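Local coordinates for protein phenolic acid decarboxylase (Sedimentibacter hydroxybenzoicus, PDB 7AE5) that catalyses the reversible, non-oxidative decarboxylation of 4-hydroxybenzoate and 3,4-dihydroxybenzoate as a UbiD-family enzyme that uses prenylated FMN and manganese, at residues 173-178 and 291-296; 201-206 and 263-268. All blocks are in the same frame, centred on the assembly; numbering follows the deposited sequence.

Contact 1. Residues 173-178 and 291-296; sequences DRDRVG and EVKIDR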
ATOM      1  N   ASP C 173     -29.204 -45.621  -9.898  1.00 56.40           N
ATOM      2  CA  ASP C 173     -30.129 -46.627 -10.407  1.00 58.14           C
ATOM      3  C   ASP C 173     -31.224 -46.820  -9.361  1.00 56.54           C
ATOM      4  O   ASP C 173     -31.270 -46.109  -8.351  1.00 54.30           O
ATOM      5  CB  ASP C 173     -29.387 -47.928 -10.737  1.00 57.40           C
ATOM      6  CG  ASP C 173     -30.164 -48.823 -11.686  1.00 60.23           C
ATOM      7  OD1 ASP C 173     -31.398 -48.659 -11.785  1.00 62.27           O
ATOM      8  OD2 ASP C 173     -29.540 -49.689 -12.335  1.00 60.77           O
ATOM      9  N   ARG C 174     -32.116 -47.785  -9.605  1.00 63.25           N
ATOM     10  CA  ARG C 174     -33.201 -48.054  -8.668  1.00 62.49           C
ATOM     11  C   ARG C 174     -32.692 -48.510  -7.306  1.00 58.49           C
ATOM     12  O   ARG C 174     -33.390 -48.325  -6.303  1.00 58.24           O
ATOM     13  CB  ARG C 174     -34.149 -49.107  -9.249  1.00 65.12           C
ATOM     14  N   ASP C 175     -31.491 -49.091  -7.247  1.00 58.93           N
ATOM     15  CA  ASP C 175     -30.942 -49.576  -5.985  1.00 57.93           C
ATOM     16  C   ASP C 175     -29.480 -49.180  -5.799  1.00 55.30           C
ATOM     17  O   ASP C 175     -28.760 -49.845  -5.046  1.00 55.30           O
ATOM     18  CB  ASP C 175     -31.084 -51.100  -5.895  1.00 61.25           C
ATOM     19  CG  ASP C 175     -30.232 -51.825  -6.920  1.00 62.57           C
ATOM     20  OD1 ASP C 175     -30.187 -51.364  -8.080  1.00 62.60           O
ATOM     21  OD2 ASP C 175     -29.623 -52.861  -6.576  1.00 64.04           O
ATOM     22  N   ARG C 176     -29.025 -48.119  -6.461  1.00 58.02           N
ATOM     23  CA  ARG C 176     -27.634 -47.699  -6.402  1.00 57.62           C
ATOM     24  C   ARG C 176     -27.568 -46.183  -6.343  1.00 57.68           C
ATOM     25  O   ARG C 176     -28.355 -45.495  -7.000  1.00 59.31           O
ATOM     26  CB  ARG C 176     -26.847 -48.193  -7.618  1.00 59.81           C
ATOM     27  CG  ARG C 176     -26.611 -49.693  -7.668  1.00 60.01           C
ATOM     28  CD  ARG C 176     -25.252 -50.025  -8.287  1.00 61.60           C
ATOM     29  NE  ARG C 176     -24.767 -48.984  -9.192  1.00 63.33           N
ATOM     30  CZ  ARG C 176     -25.276 -48.718 -10.389  1.00 65.53           C
ATOM     31  NH1 ARG C 176     -26.280 -49.421 -10.887  1.00 66.40           N
ATOM     32  NH2 ARG C 176     -24.764 -47.718 -11.103  1.00 67.49           N
ATOM     33  N   VAL C 177     -26.619 -45.666  -5.563  1.00 50.80           N
ATOM     34  CA  VAL C 177     -26.428 -44.231  -5.412  1.00 51.09           C
ATOM     35  C   VAL C 177     -24.938 -43.921  -5.396  1.00 52.64           C
ATOM     36  O   VAL C 177     -24.106 -44.768  -5.065  1.00 53.02           O
ATOM     37  CB  VAL C 177     -27.089 -43.677  -4.129  1.00 48.79           C
ATOM     38  CG1 VAL C 177     -28.605 -43.771  -4.216  1.00 48.62           C
ATOM     39  CG2 VAL C 177     -26.565 -44.405  -2.899  1.00 47.39           C
ATOM     40  N   GLY C 178     -24.609 -42.680  -5.766  1.00 47.30           N
ATOM     41  CA  GLY C 178     -23.257 -42.189  -5.623  1.00 49.81           C
ATOM     42  C   GLY C 178     -23.057 -41.434  -4.318  1.00 49.17           C
ATOM     43  O   GLY C 178     -24.009 -40.986  -3.683  1.00 46.05           O
ATOM     44  N   GLU C 291     -19.784 -45.496  -5.446  1.00 62.30           N
ATOM     45  CA  GLU C 291     -21.186 -45.881  -5.434  1.00 62.00           C
ATOM     46  C   GLU C 291     -21.511 -46.766  -4.238  1.00 63.19           C
ATOM     47  O   GLU C 291     -20.659 -47.482  -3.702  1.00 64.22           O
ATOM     48  CB  GLU C 291     -21.601 -46.606  -6.718  1.00 61.08           C
ATOM     49  CG  GLU C 291     -21.700 -45.727  -7.943  1.00 59.65           C
ATOM     50  CD  GLU C 291     -22.448 -46.408  -9.077  1.00 58.75           C
ATOM     51  OE1 GLU C 291     -22.956 -47.530  -8.868  1.00 59.28           O
ATOM     52  OE2 GLU C 291     -22.559 -45.808 -10.169  1.00 57.52           O
ATOM     53  N   VAL C 292     -22.773 -46.692  -3.829  1.00 52.26           N
ATOM     54  CA  VAL C 292     -23.308 -47.469  -2.722  1.00 53.11           C
ATOM     55  C   VAL C 292     -24.430 -48.344  -3.262  1.00 52.54           C
ATOM     56  O   VAL C 292     -25.342 -47.848  -3.933  1.00 51.55           O
ATOM     57  CB  VAL C 292     -23.820 -46.560  -1.587  1.00 53.38           C
ATOM     58  CG1 VAL C 292     -24.469 -47.384  -0.466  1.00 54.04           C
ATOM     59  CG2 VAL C 292     -22.695 -45.699  -1.043  1.00 53.96           C
ATOM     60  N   LYS C 293     -24.359 -49.640  -2.979  1.00 62.03           N
ATOM     61  CA  LYS C 293     -25.478 -50.530  -3.239  1.00 61.62           C
ATOM     62  C   LYS C 293     -26.417 -50.486  -2.045  1.00 61.91           C
ATOM     63  O   LYS C 293     -25.973 -50.472  -0.896  1.00 62.78           O
ATOM     64  CB  LYS C 293     -25.008 -51.963  -3.493  1.00 62.09           C
ATOM     65  CG  LYS C 293     -26.065 -52.849  -4.130  1.00 61.45           C
ATOM     66  CD  LYS C 293     -25.527 -54.240  -4.410  1.00 61.89           C
ATOM     67  CE  LYS C 293     -25.831 -54.670  -5.836  1.00 60.96           C
ATOM     68  NZ  LYS C 293     -27.294 -54.772  -6.096  1.00 60.18           N
ATOM     69  N   ILE C 294     -27.713 -50.441  -2.321  1.00 52.36           N
ATOM     70  CA  ILE C 294     -28.730 -50.341  -1.282  1.00 52.41           C
ATOM     71  C   ILE C 294     -29.308 -51.735  -1.082  1.00 53.11           C
ATOM     72  O   ILE C 294     -29.993 -52.268  -1.961  1.00 53.31           O
ATOM     73  CB  ILE C 294     -29.806 -49.311  -1.648  1.00 51.43           C
ATOM     74  CG1 ILE C 294     -29.273 -47.904  -1.375  1.00 51.49           C
ATOM     75  CG2 ILE C 294     -31.080 -49.549  -0.850  1.00 52.41           C
ATOM     76  CD1 ILE C 294     -30.192 -46.803  -1.822  1.00 50.53           C
ATOM     77  N   ASP C 295     -29.008 -52.339   0.070  1.00 65.24           N
ATOM     78  CA  ASP C 295     -29.375 -53.724   0.339  1.00 65.62           C
ATOM     79  C   ASP C 295     -30.751 -53.868   0.975  1.00 66.87           C
ATOM     80  O   ASP C 295     -31.395 -54.909   0.802  1.00 68.07           O
ATOM     81  CB  ASP C 295     -28.331 -54.381   1.246  1.00 66.62           C
ATOM     82  CG  ASP C 295     -26.940 -54.370   0.640  1.00 67.08           C
ATOM     83  OD1 ASP C 295     -26.727 -55.066  -0.375  1.00 66.86           O
ATOM     84  OD2 ASP C 295     -26.060 -53.667   1.181  1.00 67.67           O
ATOM     85  N   ARG C 296     -31.220 -52.856   1.702  1.00 63.26           N
ATOM     86  CA  ARG C 296     -32.537 -52.921   2.319  1.00 64.61           C
ATOM     87  C   ARG C 296     -33.047 -51.510   2.573  1.00 63.84           C
ATOM     88  O   ARG C 296     -32.271 -50.601   2.880  1.00 62.79           O
ATOM     89  CB  ARG C 296     -32.511 -53.720   3.628  1.00 66.45           C
ATOM     90  CG  ARG C 296     -33.880 -53.894   4.270  1.00 68.05           C
ATOM     91  CD  ARG C 296     -33.769 -54.366   5.708  1.00 69.73           C
ATOM     92  NE  ARG C 296     -33.458 -55.788   5.792  1.00 71.04           N
ATOM     93  CZ  ARG C 296     -34.172 -56.671   6.477  1.00 73.07           C
ATOM     94  NH1 ARG C 296     -35.249 -56.311   7.157  1.00 74.07           N
ATOM     95  NH2 ARG C 296     -33.795 -57.946   6.485  1.00 74.17           N
TER
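R176 and E291 join the two strands through a two-pronged salt bridge, guanidinium edge to carboxylate, with the two planes only 17° apart. R176 NH2 bonds to E291 OE2 (3.1 Å, N-H...O 171°); OE2 lies in the guanidinium plane and accepts through its syn lone pair. The second prong runs from R176 NE to E291 OE1, where the modelled 2.3 Å is too short to be taken literally. The arginine chain bends about both CB-CG and CG-CD (chi3 -25°), bringing NE and NH2 round to the carboxylate, while the glutamate is extended beyond CG. Farther along, the bent chain of K293 runs beside D175 and brings NZ to its OD2 (3.1 Å), nearly along the C-O axis.

Behind these charges lies an antiparallel ladder. V177 and V292 form a hydrogen-bonded pair, with V177 N to V292 O at 3.0 Å and V292 N to V177 O at 2.6 Å; I294 N then holds D175 O. On the face away from the salt bridges, V177 CG2 packs on V292 CB at 3.7 Å, and its CG1 meets the tip of I294 crosswise.

A second shell surrounds the ion pair and probably limits its movement. E291 OE2 also receives K172 NZ and T271 OG1, and NH1 of R176 makes a long salt bridge to D173 OD2, which in turn pairs with R12 of the ShdD chain. In the antiparallel sheet of the Rift-related domain, strand 176-179 lies between its hairpin partner 169-173 and the long strand 287-299, whose V292 and I294 pack on strand 259-265.

Contact 2. Residues 201-206 and 263-268; sequences LPIAIT and GHIIPR
I265 lies against L201 and I203 in the antiparallel sheet of the Rift-related, FMN-binding domain, where strand 259-265 runs alongside strand 201-207. Its side chain can be followed outward. CB sits 4.2 Å from L201 CB, the two residues forming a hydrogen-bonded pair. CG1, anti to the carbonyl carbon (chi1 -48°), turns over the neighbouring strand: it comes 3.6 Å from L201 O and 4.1 Å from I203 CG2, the two isoleucines crossing at about a right angle. The tip continues past the same methyl, I265 CD1 lying 4.4 Å from I203 CG2. L191 of helix 188-196 and V292 of strand 287-299 also pack on this side chain. Its distance from the side chain of M184, predicted to bind prenylated FMN, is about 5 Å, so this apolar face probably backs the cofactor pocket.

P202 and H264 point to the other face of the sheet. There the imidazole swings away from the proline, and ND1 is hydrogen-bonded to D295. The ring of P202 also packs on Y248 and H250.

The backbone ties are uneven. I265 N is held by L201 O at 2.7 Å, but the return bond from L201 N to I265 O is weak. The I203 and G263 pair is closed from both sides, yet differently at each carbonyl: G263 N approaches I203 O nearly head-on at 3.0 Å, whereas I203 N, 2.9 Å from G263 O, stands off the plane of the G263 carbonyl by 40°, so it misses the lone-pair directions of that oxygen.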
ATOM      1  N   LEU C 201     -18.369 -51.873   2.500  1.00 64.28           N
ATOM      2  CA  LEU C 201     -18.312 -51.028   3.694  1.00 65.69           C
ATOM      3  C   LEU C 201     -19.725 -50.559   4.008  1.00 61.13           C
ATOM      4  O   LEU C 201     -20.282 -49.737   3.250  1.00 57.91           O
ATOM      5  CB  LEU C 201     -17.373 -49.840   3.499  1.00 68.62           C
ATOM      6  CG  LEU C 201     -16.610 -49.355   4.736  1.00 73.34           C
ATOM      7  CD1 LEU C 201     -15.572 -48.327   4.345  1.00 77.10           C
ATOM      8  CD2 LEU C 201     -17.545 -48.772   5.786  1.00 71.46           C
ATOM      9  N   PRO C 202     -20.325 -51.015   5.104  1.00 66.15           N
ATOM     10  CA  PRO C 202     -21.746 -50.737   5.337  1.00 62.34           C
ATOM     11  C   PRO C 202     -21.989 -49.315   5.816  1.00 61.98           C
ATOM     12  O   PRO C 202     -21.242 -48.771   6.634  1.00 65.65           O
ATOM     13  CB  PRO C 202     -22.137 -51.757   6.418  1.00 63.73           C
ATOM     14  CG  PRO C 202     -20.840 -52.343   6.941  1.00 68.32           C
ATOM     15  CD  PRO C 202     -19.690 -51.681   6.252  1.00 70.26           C
ATOM     16  N   ILE C 203     -23.049 -48.708   5.276  1.00 67.10           N
ATOM     17  CA  ILE C 203     -23.534 -47.408   5.723  1.00 66.46           C
ATOM     18  C   ILE C 203     -25.053 -47.457   5.797  1.00 63.61           C
ATOM     19  O   ILE C 203     -25.702 -48.336   5.225  1.00 61.65           O
ATOM     20  CB  ILE C 203     -23.094 -46.238   4.805  1.00 65.10           C
ATOM     21  CG1 ILE C 203     -24.011 -46.130   3.585  1.00 60.67           C
ATOM     22  CG2 ILE C 203     -21.638 -46.375   4.379  1.00 68.15           C
ATOM     23  CD1 ILE C 203     -23.756 -44.900   2.748  1.00 59.30           C
ATOM     24  N   ALA C 204     -25.617 -46.495   6.522  1.00 55.74           N
ATOM     25  CA  ALA C 204     -27.055 -46.288   6.591  1.00 54.01           C
ATOM     26  C   ALA C 204     -27.367 -44.851   6.201  1.00 52.90           C
ATOM     27  O   ALA C 204     -26.696 -43.917   6.650  1.00 55.12           O
ATOM     28  CB  ALA C 204     -27.600 -46.586   7.989  1.00 56.88           C
ATOM     29  N   ILE C 205     -28.380 -44.680   5.357  1.00 54.25           N
ATOM     30  CA  ILE C 205     -28.770 -43.374   4.834  1.00 53.10           C
ATOM     31  C   ILE C 205     -30.188 -43.099   5.312  1.00 54.70           C
ATOM     32  O   ILE C 205     -31.139 -43.745   4.855  1.00 54.78           O
ATOM     33  CB  ILE C 205     -28.680 -43.320   3.303  1.00 50.19           C
ATOM     34  CG1 ILE C 205     -27.254 -43.615   2.839  1.00 49.60           C
ATOM     35  CG2 ILE C 205     -29.131 -41.968   2.786  1.00 49.24           C
ATOM     36  CD1 ILE C 205     -27.154 -43.939   1.367  1.00 48.16           C
ATOM     37  N   THR C 206     -30.335 -42.148   6.230  1.00 58.89           N
ATOM     38  CA  THR C 206     -31.631 -41.813   6.803  1.00 61.19           C
ATOM     39  C   THR C 206     -32.164 -40.523   6.195  1.00 61.03           C
ATOM     40  O   THR C 206     -31.430 -39.540   6.046  1.00 58.86           O
ATOM     41  CB  THR C 206     -31.544 -41.676   8.325  1.00 63.87           C
ATOM     42  OG1 THR C 206     -30.825 -40.483   8.661  1.00 64.81           O
ATOM     43  CG2 THR C 206     -30.836 -42.883   8.927  1.00 64.40           C
ATOM     44  N   GLY C 263     -27.162 -50.102   3.257  1.00 61.61           N
ATOM     45  CA  GLY C 263     -26.393 -50.590   2.137  1.00 61.63           C
ATOM     46  C   GLY C 263     -24.912 -50.581   2.429  1.00 62.60           C
ATOM     47  O   GLY C 263     -24.491 -50.574   3.587  1.00 63.40           O
ATOM     48  N   HIS C 264     -24.120 -50.576   1.358  1.00 57.40           N
ATOM     49  CA  HIS C 264     -22.675 -50.648   1.496  1.00 58.26           C
ATOM     50  C   HIS C 264     -22.002 -49.965   0.316  1.00 57.75           C
ATOM     51  O   HIS C 264     -22.512 -49.983  -0.807  1.00 56.79           O
ATOM     52  CB  HIS C 264     -22.189 -52.100   1.591  1.00 58.94           C
ATOM     53  CG  HIS C 264     -22.454 -52.908   0.358  1.00 58.31           C
ATOM     54  ND1 HIS C 264     -23.542 -53.744   0.235  1.00 57.87           N
ATOM     55  CD2 HIS C 264     -21.770 -53.009  -0.807  1.00 58.02           C
ATOM     56  CE1 HIS C 264     -23.518 -54.326  -0.951  1.00 57.37           C
ATOM     57  NE2 HIS C 264     -22.452 -53.897  -1.603  1.00 57.42           N
ATOM     58  N   ILE C 265     -20.840 -49.371   0.585  1.00 48.87           N
ATOM     59  CA  ILE C 265     -19.981 -48.891  -0.488  1.00 47.41           C
ATOM     60  C   ILE C 265     -19.429 -50.087  -1.251  1.00 47.74           C
ATOM     61  O   ILE C 265     -18.898 -51.033  -0.656  1.00 48.91           O
ATOM     62  CB  ILE C 265     -18.849 -48.017   0.071  1.00 47.74           C
ATOM     63  CG1 ILE C 265     -19.407 -46.981   1.050  1.00 47.80           C
ATOM     64  CG2 ILE C 265     -18.091 -47.346  -1.065  1.00 47.05           C
ATOM     65  CD1 ILE C 265     -18.466 -45.827   1.319  1.00 48.06           C
ATOM     66  N   ILE C 266     -19.560 -50.052  -2.572  1.00 53.34           N
ATOM     67  CA  ILE C 266     -19.085 -51.141  -3.421  1.00 53.31           C
ATOM     68  C   ILE C 266     -17.586 -50.960  -3.638  1.00 53.77           C
ATOM     69  O   ILE C 266     -17.162 -49.935  -4.191  1.00 53.10           O
ATOM     70  CB  ILE C 266     -19.852 -51.179  -4.752  1.00 51.94           C
ATOM     71  CG1 ILE C 266     -21.336 -50.896  -4.506  1.00 51.38           C
ATOM     72  CG2 ILE C 266     -19.673 -52.527  -5.427  1.00 51.97           C
ATOM     73  CD1 ILE C 266     -22.161 -50.775  -5.770  1.00 50.03           C
ATOM     74  N   PRO C 267     -16.755 -51.915  -3.219  1.00 54.19           N
ATOM     75  CA  PRO C 267     -15.303 -51.705  -3.279  1.00 54.78           C
ATOM     76  C   PRO C 267     -14.789 -51.628  -4.709  1.00 53.80           C
ATOM     77  O   PRO C 267     -15.278 -52.319  -5.605  1.00 53.05           O
ATOM     78  CB  PRO C 267     -14.736 -52.931  -2.550  1.00 56.04           C
ATOM     79  CG  PRO C 267     -15.820 -53.957  -2.626  1.00 55.78           C
ATOM     80  CD  PRO C 267     -17.106 -53.193  -2.579  1.00 54.93           C
ATOM     81  N   ARG C 268     -13.789 -50.764  -4.906  1.00 62.73           N
ATOM     82  CA  ARG C 268     -13.061 -50.638  -6.171  1.00 61.65           C
ATOM     83  C   ARG C 268     -13.972 -50.236  -7.329  1.00 59.80           C
ATOM     84  O   ARG C 268     -13.768 -50.663  -8.468  1.00 58.79           O
ATOM     85  CB  ARG C 268     -12.312 -51.931  -6.514  1.00 62.26           C
ATOM     86  CG  ARG C 268     -11.619 -52.581  -5.329  1.00 64.22           C
ATOM     87  CD  ARG C 268     -10.753 -53.747  -5.767  1.00 64.74           C
ATOM     88  NE  ARG C 268      -9.624 -53.314  -6.583  1.00 63.72           N
ATOM     89  CZ  ARG C 268      -8.567 -52.659  -6.119  1.00 63.62           C
ATOM     90  NH1 ARG C 268      -8.457 -52.340  -4.839  1.00 64.80           N
ATOM     91  NH2 ARG C 268      -7.596 -52.317  -6.960  1.00 61.99           N
TER

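The two contacts lie in one antiparallel sheet of the Rift-related domain, their centres 8 Å apart. Strands 287-299 and 259-265 are neighbours in it, so the order across this part runs 176-179, 287-299, 259-265, 201-207. The seam between the contacts is closed by a probable hydrogen bond from K293 N to H264 O (2.9 Å), and by the packing of V292 CG1 on that same carbonyl oxygen. Along the chain, both segments of contact 2 fall between those of contact 1: 173-178, 201-206, 263-268, 291-296. Four strands distant in sequence are thereby joined in one sheet, whose V292, I203 and I265 side chains pack together near residues predicted to bind prenylated FMN.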